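Local coordinates for Alpha/beta hydrolase (Streptomyces albidoflavus, PDB 6KSU), which probably catalyses macrolactamization of non-ribosomal peptides, joining residues of opposite chirality in the manner of a stand-alone cyclase related to penicillin-binding proteins, at residues G137-I142 against P163-P168; L401-T406 against L415-Y420; S421-S426 against F433-G438; T446-R451 against L460-G465. All coordinates share one frame; numbering follows the deposited sequence. Where two conformers were deposited one is given.

Contact 1. Residues G137-I142 against P163-P168; sequences GVVDSI and PALFPP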
# COMPACT_ATOMS: atom_id res chain seq x y z
N GLY A 137 -1.43 -12.09 10.80
CA GLY A 137 -0.79 -11.86 12.08
C GLY A 137 0.70 -11.67 12.01
O GLY A 137 1.37 -11.72 13.04
N VAL A 138 1.25 -11.44 10.82
CA VAL A 138 2.66 -11.12 10.67
C VAL A 138 2.89 -9.66 11.07
O VAL A 138 2.09 -8.78 10.75
CB VAL A 138 3.13 -11.39 9.22
CG1 VAL A 138 4.63 -11.56 9.18
CG2 VAL A 138 2.42 -12.64 8.65
N VAL A 139 3.99 -9.41 11.77
CA VAL A 139 4.40 -8.05 12.09
C VAL A 139 4.71 -7.28 10.80
O VAL A 139 4.85 -7.87 9.73
CB VAL A 139 5.62 -8.04 13.04
CG1 VAL A 139 5.27 -8.67 14.39
CG2 VAL A 139 6.77 -8.79 12.40
N ASP A 140 4.83 -5.96 10.91
CA ASP A 140 4.99 -5.14 9.71
C ASP A 140 6.42 -5.22 9.16
O ASP A 140 6.61 -5.55 7.99
CB ASP A 140 4.57 -3.70 10.01
CG ASP A 140 4.72 -2.77 8.80
OD1 ASP A 140 4.81 -3.27 7.64
OD2 ASP A 140 4.75 -1.54 9.00
N SER A 141 7.43 -5.00 10.00
CA SER A 141 8.82 -4.92 9.56
C SER A 141 9.70 -5.83 10.40
O SER A 141 9.59 -5.86 11.63
CB SER A 141 9.35 -3.49 9.67
OG SER A 141 8.41 -2.59 9.12
N ILE A 142 10.59 -6.55 9.72
CA ILE A 142 11.58 -7.44 10.33
C ILE A 142 12.94 -7.16 9.69
O ILE A 142 13.06 -7.19 8.46
CB ILE A 142 11.20 -8.93 10.14
CG1 ILE A 142 10.10 -9.34 11.10
CG2 ILE A 142 12.40 -9.82 10.33
CD1 ILE A 142 9.64 -10.76 10.90
N PRO A 163 7.81 -13.56 16.94
CA PRO A 163 6.47 -13.79 17.49
C PRO A 163 5.40 -13.20 16.60
O PRO A 163 5.52 -12.08 16.11
CB PRO A 163 6.52 -13.09 18.86
CG PRO A 163 7.66 -12.14 18.78
CD PRO A 163 8.65 -12.75 17.84
N ALA A 164 4.34 -13.98 16.37
CA ALA A 164 3.20 -13.49 15.62
C ALA A 164 2.46 -12.42 16.42
O ALA A 164 2.68 -12.22 17.62
CB ALA A 164 2.26 -14.64 15.27
N LEU A 165 1.54 -11.75 15.73
CA LEU A 165 0.80 -10.65 16.34
C LEU A 165 -0.42 -11.15 17.11
O LEU A 165 -0.80 -10.56 18.13
CB LEU A 165 0.39 -9.68 15.23
CG LEU A 165 0.42 -8.18 15.36
CD1 LEU A 165 1.55 -7.73 16.26
CD2 LEU A 165 0.63 -7.61 13.97
N PHE A 166 -1.02 -12.23 16.63
CA PHE A 166 -2.22 -12.91 17.11
C PHE A 166 -2.37 -14.10 16.17
O PHE A 166 -1.59 -14.21 15.22
CB PHE A 166 -3.44 -11.99 17.08
CG PHE A 166 -3.55 -11.15 15.85
CD1 PHE A 166 -3.89 -11.72 14.63
CD2 PHE A 166 -3.32 -9.79 15.90
CE1 PHE A 166 -3.99 -10.96 13.49
CE2 PHE A 166 -3.42 -9.00 14.76
CZ PHE A 166 -3.75 -9.58 13.55
N PRO A 167 -3.31 -15.03 16.40
CA PRO A 167 -3.40 -16.19 15.50
C PRO A 167 -3.93 -15.80 14.14
O PRO A 167 -4.73 -14.85 14.00
CB PRO A 167 -4.39 -17.13 16.24
CG PRO A 167 -4.27 -16.68 17.68
CD PRO A 167 -4.15 -15.21 17.59
N PRO A 168 -3.52 -16.50 13.08
CA PRO A 168 -3.86 -16.08 11.72
C PRO A 168 -5.36 -15.97 11.50
O PRO A 168 -6.11 -16.93 11.71
CB PRO A 168 -3.24 -17.17 10.84
CG PRO A 168 -2.13 -17.76 11.69
CD PRO A 168 -2.57 -17.64 13.12
O HOH W 1 5.23 -11.95 12.91

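Contact 2. Residues L401-T406 against L415-Y420; sequences LELMVT and LTRESY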
# COMPACT_ATOMS: atom_id res chain seq x y z
N LEU A 401 8.17 -1.57 16.97
CA LEU A 401 7.43 -0.38 17.36
C LEU A 401 6.55 -0.67 18.56
O LEU A 401 5.86 -1.70 18.61
CB LEU A 401 6.60 0.14 16.18
CG LEU A 401 7.32 0.07 14.82
CD1 LEU A 401 6.37 0.29 13.62
CD2 LEU A 401 8.50 1.05 14.76
N GLU A 402 6.56 0.22 19.54
CA GLU A 402 5.81 -0.02 20.76
C GLU A 402 5.15 1.26 21.24
O GLU A 402 5.62 2.37 20.97
CB GLU A 402 6.70 -0.61 21.87
CG GLU A 402 7.96 0.18 22.17
CD GLU A 402 8.90 -0.59 23.08
OE1 GLU A 402 8.50 -1.66 23.57
OE2 GLU A 402 10.05 -0.12 23.28
N LEU A 403 4.05 1.08 21.96
CA LEU A 403 3.28 2.16 22.53
C LEU A 403 2.91 1.72 23.94
O LEU A 403 2.79 0.52 24.20
CB LEU A 403 2.04 2.44 21.65
CG LEU A 403 1.61 3.81 21.15
CD1 LEU A 403 2.83 4.58 20.63
CD2 LEU A 403 0.57 3.62 20.03
N MET A 404 2.74 2.68 24.86
CA MET A 404 2.33 2.32 26.22
C MET A 404 1.10 3.11 26.63
O MET A 404 1.02 4.32 26.41
CB MET A 404 3.45 2.53 27.23
CG MET A 404 4.70 1.74 26.92
SD MET A 404 5.79 1.63 28.36
CE MET A 404 4.66 2.09 29.66
N VAL A 405 0.12 2.42 27.19
CA VAL A 405 -1.04 3.07 27.78
C VAL A 405 -0.77 3.16 29.26
O VAL A 405 -0.72 2.14 29.95
CB VAL A 405 -2.34 2.33 27.48
CG1 VAL A 405 -3.46 2.92 28.34
CG2 VAL A 405 -2.66 2.44 26.00
N THR A 406 -0.60 4.37 29.75
CA THR A 406 -0.26 4.62 31.13
C THR A 406 -1.32 5.51 31.75
O THR A 406 -2.32 5.86 31.12
CB THR A 406 1.12 5.28 31.25
OG1 THR A 406 1.04 6.64 30.80
CG2 THR A 406 2.15 4.51 30.43
N LEU A 415 -0.87 7.97 26.35
CA LEU A 415 -0.18 7.10 25.42
C LEU A 415 1.26 7.59 25.31
O LEU A 415 1.50 8.75 24.98
CB LEU A 415 -0.88 7.13 24.06
CG LEU A 415 -0.70 5.95 23.11
CD1 LEU A 415 -1.56 4.84 23.57
CD2 LEU A 415 -1.07 6.38 21.70
N THR A 416 2.22 6.72 25.61
CA THR A 416 3.62 7.10 25.58
C THR A 416 4.33 6.35 24.45
O THR A 416 3.89 5.29 24.00
CB THR A 416 4.32 6.84 26.91
OG1 THR A 416 4.32 5.44 27.18
CG2 THR A 416 3.59 7.55 28.07
N ARG A 417 5.43 6.94 24.01
CA ARG A 417 6.07 6.57 22.75
C ARG A 417 7.50 7.08 22.77
O ARG A 417 7.72 8.28 23.01
CB ARG A 417 5.26 7.14 21.59
CG ARG A 417 5.84 6.93 20.22
CD ARG A 417 4.82 7.42 19.19
NE ARG A 417 5.32 7.24 17.83
CZ ARG A 417 5.00 8.02 16.80
NH1 ARG A 417 4.16 9.03 16.96
NH2 ARG A 417 5.51 7.77 15.61
N GLU A 418 8.46 6.20 22.46
CA GLU A 418 9.86 6.34 22.86
C GLU A 418 10.45 7.76 22.79
O GLU A 418 11.08 8.22 23.76
CB GLU A 418 10.73 5.39 22.03
CG GLU A 418 12.21 5.46 22.38
CD GLU A 418 12.86 4.10 22.56
OE1 GLU A 418 14.11 4.03 22.59
OE2 GLU A 418 12.11 3.11 22.69
N SER A 419 10.32 8.46 21.68
CA SER A 419 10.96 9.76 21.60
C SER A 419 9.96 10.88 21.39
O SER A 419 10.34 11.96 20.92
CB SER A 419 12.01 9.79 20.48
OG SER A 419 12.86 8.65 20.58
N TYR A 420 8.69 10.65 21.71
CA TYR A 420 7.65 11.65 21.51
C TYR A 420 7.10 12.10 22.85
O TYR A 420 7.14 11.36 23.84
CB TYR A 420 6.48 11.11 20.67
CG TYR A 420 6.76 10.98 19.20
CD1 TYR A 420 5.95 11.61 18.27
CD2 TYR A 420 7.82 10.21 18.74
CE1 TYR A 420 6.20 11.48 16.91
CE2 TYR A 420 8.07 10.08 17.40
CZ TYR A 420 7.26 10.72 16.48
OH TYR A 420 7.52 10.58 15.14

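Contact 3. Residues S421-S426 against F433-G438; sequences SDYRLS and FVARSG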
# COMPACT_ATOMS: atom_id res chain seq x y z
N SER A 421 6.56 13.32 22.85
CA SER A 421 5.70 13.76 23.94
C SER A 421 4.56 12.77 24.19
O SER A 421 4.09 12.08 23.28
CB SER A 421 5.15 15.15 23.63
OG SER A 421 6.16 16.15 23.67
N ASP A 422 4.15 12.67 25.45
CA ASP A 422 3.00 11.85 25.80
C ASP A 422 1.75 12.37 25.09
O ASP A 422 1.59 13.57 24.89
CB ASP A 422 2.78 11.87 27.31
CG ASP A 422 3.88 11.19 28.08
OD1 ASP A 422 4.81 10.63 27.46
OD2 ASP A 422 3.81 11.18 29.32
N TYR A 423 0.88 11.44 24.67
CA TYR A 423 -0.42 11.83 24.13
C TYR A 423 -1.49 11.72 25.22
O TYR A 423 -1.49 10.77 26.01
CB TYR A 423 -0.83 10.96 22.92
CG TYR A 423 0.10 10.83 21.71
CD1 TYR A 423 -0.25 11.39 20.47
CD2 TYR A 423 1.29 10.11 21.79
CE1 TYR A 423 0.59 11.25 19.35
CE2 TYR A 423 2.12 9.95 20.68
CZ TYR A 423 1.78 10.52 19.48
OH TYR A 423 2.62 10.35 18.41
N ARG A 424 -2.40 12.68 25.27
CA ARG A 424 -3.58 12.49 26.10
C ARG A 424 -4.54 11.53 25.39
O ARG A 424 -4.88 11.72 24.22
CB ARG A 424 -4.27 13.82 26.41
CG ARG A 424 -3.35 14.92 26.94
CD ARG A 424 -4.11 15.93 27.80
NE ARG A 424 -4.71 15.27 28.97
CZ ARG A 424 -4.36 15.48 30.25
NH1 ARG A 424 -3.40 16.35 30.56
NH2 ARG A 424 -4.97 14.81 31.22
N LEU A 425 -4.99 10.49 26.11
CA LEU A 425 -5.77 9.40 25.54
C LEU A 425 -7.23 9.54 25.94
O LEU A 425 -7.56 9.44 27.13
CB LEU A 425 -5.23 8.05 26.00
CG LEU A 425 -5.80 6.79 25.32
CD1 LEU A 425 -5.61 6.88 23.79
CD2 LEU A 425 -5.10 5.59 25.84
N SER A 426 -8.11 9.79 24.98
CA SER A 426 -9.54 9.83 25.23
C SER A 426 -10.16 8.54 24.74
O SER A 426 -9.99 8.17 23.57
CB SER A 426 -10.21 11.00 24.52
OG SER A 426 -9.83 12.21 25.11
N PHE A 433 -10.67 5.46 20.13
CA PHE A 433 -9.86 6.33 20.96
C PHE A 433 -9.19 7.37 20.09
O PHE A 433 -8.84 7.11 18.93
CB PHE A 433 -8.79 5.57 21.75
CG PHE A 433 -7.62 5.10 20.92
CD1 PHE A 433 -7.54 3.77 20.53
CD2 PHE A 433 -6.60 5.97 20.55
CE1 PHE A 433 -6.46 3.32 19.80
CE2 PHE A 433 -5.53 5.53 19.79
CZ PHE A 433 -5.46 4.21 19.43
N VAL A 434 -8.97 8.53 20.69
CA VAL A 434 -8.20 9.60 20.08
C VAL A 434 -7.08 9.96 21.05
O VAL A 434 -7.33 10.17 22.25
CB VAL A 434 -9.08 10.81 19.78
CG1 VAL A 434 -8.24 12.01 19.33
CG2 VAL A 434 -10.10 10.44 18.73
N ALA A 435 -5.84 9.99 20.55
CA ALA A 435 -4.67 10.38 21.33
C ALA A 435 -4.21 11.74 20.82
O ALA A 435 -3.80 11.86 19.66
CB ALA A 435 -3.55 9.35 21.21
N ARG A 436 -4.30 12.77 21.66
CA ARG A 436 -3.86 14.10 21.26
C ARG A 436 -2.45 14.34 21.78
O ARG A 436 -2.19 14.12 22.96
CB ARG A 436 -4.81 15.20 21.75
CG ARG A 436 -4.41 16.62 21.24
CD ARG A 436 -5.22 17.18 20.02
NE ARG A 436 -4.46 17.21 18.76
CZ ARG A 436 -4.79 17.90 17.68
NH1 ARG A 436 -5.88 18.66 17.67
NH2 ARG A 436 -4.03 17.86 16.60
N SER A 437 -1.55 14.77 20.89
CA SER A 437 -0.15 14.92 21.25
C SER A 437 0.10 16.18 22.05
O SER A 437 -0.54 17.21 21.81
CB SER A 437 0.76 14.99 20.04
OG SER A 437 2.08 15.11 20.52
N GLY A 438 1.04 16.10 22.99
CA GLY A 438 1.43 17.27 23.75
C GLY A 438 2.33 18.22 23.00
O GLY A 438 2.51 19.36 23.43
O HOH W 2 3.76 13.17 20.79
O HOH W 3 -7.31 12.53 24.05

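Contact 4. Residues T446-R451 against L460-G465; sequences TGRFVR and LLQYGG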
# COMPACT_ATOMS: atom_id res chain seq x y z
N THR A 446 -6.00 8.58 15.88
CA THR A 446 -7.30 7.94 16.02
C THR A 446 -7.16 6.45 15.72
O THR A 446 -6.71 6.07 14.64
CB THR A 446 -8.34 8.55 15.10
OG1 THR A 446 -8.63 9.88 15.55
CG2 THR A 446 -9.62 7.70 15.12
N GLY A 447 -7.54 5.63 16.69
CA GLY A 447 -7.49 4.20 16.52
C GLY A 447 -8.64 3.54 17.25
O GLY A 447 -9.59 4.21 17.67
N ARG A 448 -8.58 2.21 17.38
CA ARG A 448 -9.54 1.47 18.19
C ARG A 448 -8.82 0.36 18.95
O ARG A 448 -7.72 -0.06 18.59
CB ARG A 448 -10.68 0.86 17.37
CG ARG A 448 -10.21 -0.26 16.41
CD ARG A 448 -11.40 -0.94 15.77
NE ARG A 448 -10.98 -1.99 14.87
CZ ARG A 448 -11.82 -2.71 14.12
NH1 ARG A 448 -13.12 -2.48 14.18
NH2 ARG A 448 -11.34 -3.65 13.33
N PHE A 449 -9.45 -0.06 20.03
CA PHE A 449 -9.10 -1.29 20.71
C PHE A 449 -9.93 -2.44 20.16
O PHE A 449 -11.06 -2.26 19.70
CB PHE A 449 -9.32 -1.15 22.22
CG PHE A 449 -8.45 -0.09 22.81
CD1 PHE A 449 -7.15 -0.38 23.16
CD2 PHE A 449 -8.92 1.20 22.94
CE1 PHE A 449 -6.34 0.61 23.68
CE2 PHE A 449 -8.11 2.19 23.45
CZ PHE A 449 -6.83 1.89 23.82
N VAL A 450 -9.35 -3.62 20.21
CA VAL A 450 -9.99 -4.84 19.73
C VAL A 450 -9.86 -5.90 20.81
O VAL A 450 -8.79 -6.08 21.40
CB VAL A 450 -9.36 -5.32 18.40
CG1 VAL A 450 -10.06 -6.59 17.90
CG2 VAL A 450 -9.45 -4.21 17.38
N ARG A 451 -10.97 -6.58 21.09
CA ARG A 451 -11.04 -7.71 22.00
C ARG A 451 -11.19 -9.00 21.19
O ARG A 451 -11.77 -8.99 20.10
CB ARG A 451 -12.23 -7.59 22.96
CG ARG A 451 -12.21 -6.35 23.85
CD ARG A 451 -13.57 -6.05 24.49
NE ARG A 451 -13.72 -4.62 24.74
CZ ARG A 451 -13.27 -4.01 25.83
NH1 ARG A 451 -12.63 -4.73 26.75
NH2 ARG A 451 -13.43 -2.70 25.99
N LEU A 460 -5.94 -5.92 21.49
CA LEU A 460 -5.32 -5.22 20.37
C LEU A 460 -5.63 -3.73 20.41
O LEU A 460 -6.73 -3.32 20.78
CB LEU A 460 -5.80 -5.76 19.02
CG LEU A 460 -5.19 -7.09 18.64
CD1 LEU A 460 -5.56 -7.40 17.20
CD2 LEU A 460 -3.68 -7.00 18.84
N LEU A 461 -4.64 -2.95 20.00
CA LEU A 461 -4.81 -1.57 19.58
C LEU A 461 -4.51 -1.50 18.09
O LEU A 461 -3.46 -2.00 17.65
CB LEU A 461 -3.86 -0.69 20.41
CG LEU A 461 -3.60 0.80 20.25
CD1 LEU A 461 -2.97 1.32 21.55
CD2 LEU A 461 -2.75 1.18 19.00
N GLN A 462 -5.42 -0.94 17.29
CA GLN A 462 -5.08 -0.70 15.90
C GLN A 462 -5.39 0.74 15.48
O GLN A 462 -6.35 1.35 15.95
CB GLN A 462 -5.74 -1.74 14.95
CG GLN A 462 -7.23 -1.75 14.87
CD GLN A 462 -7.76 -2.89 14.00
OE1 GLN A 462 -8.95 -2.96 13.75
NE2 GLN A 462 -6.87 -3.78 13.54
N TYR A 463 -4.52 1.26 14.61
CA TYR A 463 -4.57 2.59 14.00
C TYR A 463 -3.66 2.59 12.78
O TYR A 463 -2.67 1.87 12.75
CB TYR A 463 -4.12 3.70 14.97
CG TYR A 463 -2.61 3.79 15.19
CD1 TYR A 463 -1.84 4.75 14.51
CD2 TYR A 463 -1.94 2.93 16.07
CE1 TYR A 463 -0.47 4.86 14.72
CE2 TYR A 463 -0.56 3.02 16.27
CZ TYR A 463 0.17 4.00 15.59
OH TYR A 463 1.54 4.13 15.76
N GLY A 464 -3.98 3.45 11.81
CA GLY A 464 -3.25 3.45 10.55
C GLY A 464 -3.18 2.07 9.90
O GLY A 464 -2.21 1.74 9.21
N GLY A 465 -4.19 1.23 10.14
CA GLY A 465 -4.24 -0.12 9.61
C GLY A 465 -3.23 -1.09 10.19
O GLY A 465 -3.17 -2.23 9.72

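Contact 1. Residues G137-I142 against P163-P168
Gly137 and Leu165 are the nearest CA pair of two irregular loop segments, at 4.7 Å. One direct hydrogen bond joins the two segments: Leu165 N donates to Gly137 O over 2.7 Å, in the carbonyl plane and with an angle of 154° at the hydrogen. A water adds a second link, accepting from Val139 N at 3.0 Å and donating to Pro163 O at 3.2 Å.

Carbon atoms of segment 163-168 crowd the bonded carbonyl. Leu165 CB sits 3.1 Å from Gly137 O, while its branch CD2 reaches on to Val138 O at 3.7 Å. The other branch, CD1, lies 4.3 Å from Val139 CG1, a loose apolar contact. Next along the chain, Phe166 has CG lodged between its own backbone N and carbonyl carbon (chi1 43°), which turns the ring back to Gly137, CE1 coming obliquely to 3.6 Å from Gly137 CA. Gly137 has a positive phi of 78°, and a CB there would run into Phe166 O as well as the carbonyl oxygen of the residue before it.

Beyond the pair, Leu165 and Phe166 touch His469 and Ala467 of strand 466-470, and Asp140 forms a salt bridge with Arg466. Val139 O and Asp140 OD1 accept from Ser175 OG and Asn176 N, residues that appear to belong to a YxN motif like that of penicillin-binding proteins. The chemistry implies a buried junction in which one carbonyl is held by a peptide N-H and crowded by carbon, while a water bridges Val139 N and Pro163 O.

Contact 2. Residues L401-T406 against L415-Y420
Met404 and Thr416 form an antiparallel hydrogen-bonded pair, Met404 N donating to Thr416 O over 3.0 Å and Thr416 N returning a bond to Met404 O over 2.8 Å. The first of these donors is tilted from its acceptor's carbonyl plane; the second lies in it. Next to this pair, the side chains of Leu403, Val405 and Leu415 meet on one face of the sheet. Leu415 serves as a fork: CD1 goes to Val405 CG2 at 3.6 Å, and CD2 to Leu403 CD2, also at 3.6 Å. Its chi1 (-157°) carries CG, anti to the backbone N, toward strand 401-406, and the rotation about CB-CG then points one methyl at each neighbour.

The face carrying Met404 is more polar. Thr416 OG1, placed between its backbone N and carbonyl carbon (chi1 64°), presses on Met404 CB at 3.0 Å, a tight fit, and Thr416 CG2 meets Thr406 OG1 at 3.8 Å.

Farther out, the extended chain of Arg417 passes Leu403, with CB 3.7 Å from Leu403 CD1 and CG and CD at similar range. Its guanidinium end lies across one face of the Tyr420 ring, displaced toward the rim, and NH1 is hydrogen-bonded to Tyr423 OH. A type I turn from Arg417 to Tyr420, closed by Tyr420 N donating to Arg417 O over 2.9 Å, redirects the chain into strand 420-427. Strand axes running at 147° to each other fit a twisted beta hairpin, here one of the consecutive hairpins of an eight-stranded antiparallel meander barrel resembling the lipocalin fold.

Contact 3. Residues S421-S426 against F433-G438
First torsions bring Tyr423 against Ala435 and Ser437, and Phe433 against Leu425. In Tyr423, CG is beside the backbone N and anti to the carbonyl carbon (chi1 -56°), which brings ring atom CD1 obliquely to 3.6 Å from Ser437 CA. Its CB meanwhile meets Ala435 CB at 3.6 Å. Phe433 instead carries CG between backbone N and carbonyl carbon (chi1 73°), bringing CD2 to 3.5 Å from Leu425 CD1; the methyl approaches the ring obliquely.

Five backbone hydrogen bonds run between the strands. Ser426 N to Val434 O is the straightest, at 2.9 Å and 174°, whereas Gly438 N reaches Asp422 O over a longer 3.2 Å as the regular pairing gives out. On the face of Ser426 and Val434, a water donates to Arg424 O at 2.6 Å and to Val434 O, and also bonds Ser426 OG, giving two strand carbonyls an extra partner. Near the other end a second water spans Ser421 O and Ser437 OG, 2.6 Å from the latter, and lies above the Tyr423 ring toward its rim. Glu439 holds both serine side chains there, through OE1 to Ser421 OG and N to Ser437 OG.

Strand 420-427 is hydrogen-bonded on its other edge to strand 413-417, and strand 432-437 to strand 445-451, with Ala435 packed between Leu415 and Ile445 of those neighbours.

Contact 4. Residues T446-R451 against L460-G465
Arg448 and Gln462 run side by side from adjacent strands and point the same way. Their first torsions nearly match, at 67° and 64°, each CG seated between its backbone N and carbonyl carbon, and both chains are extended beyond. This brings the aliphatic parts together, Arg448 CG lying 3.7 Å from Gln462 CG, and sets the guanidinium and amide planes only 8° apart. Gln462 OE1 then accepts from both Arg448 NE and Arg448 NH2 close to the guanidinium plane; the modelled 2.5 Å for each bond is short, and the exact lengths are doubtful. If the two bonds are real, they would tend to keep the guanidinium and amide nearly coplanar. Phe302 touches both side chains.

The backbones form an antiparallel beta hairpin of the eight-stranded, lipocalin-like barrel, with Arg448 N donating to Gln462 O over 2.8 Å and Val450 N to Leu460 O over 2.7 Å. Val450 CB abuts Leu460 CB at 3.6 Å, while its CG2, beside the backbone N, approaches Gln462 OE1 at 3.9 Å.

Phe449 and Leu461 occupy the other face. Phe449 CE1 reaches Leu461 CD1 at 4.0 Å, the two side chains meeting at a slant, and the Phe449 ring also has an edge-to-face contact with His392. At the end of the paired region, Tyr463 CB rests 3.7 Å from Gly447 CA, where a CB would run into both Gln462 O and Tyr463 CB, and the phenol ring leads away from strand 446-451 toward Met468.

Contacts 2, 3 and 4 are successive hairpins of one barrel. The centres of contacts 2 and 3 lie about 10 Å apart, and Leu415 O receives a probable hydrogen bond from Tyr423 N at 2.8 Å. Contact 3 joins contact 4 by Phe433 N to Gly447 O, probably hydrogen-bonded at 3.0 Å. Across the interior, Leu403 CD2 of contact 2 touches Tyr463 CE2 of contact 4 at 4.0 Å. Contact 1, in the beta-lactamase-like region, meets the barrel where Phe166 CD2 packs on Leu460 CD1 at 3.5 Å. Gly465 of contact 4 bonds to the backbone of Tyr174, a likely active-site motif residue, placing this interface beside the probable catalytic region.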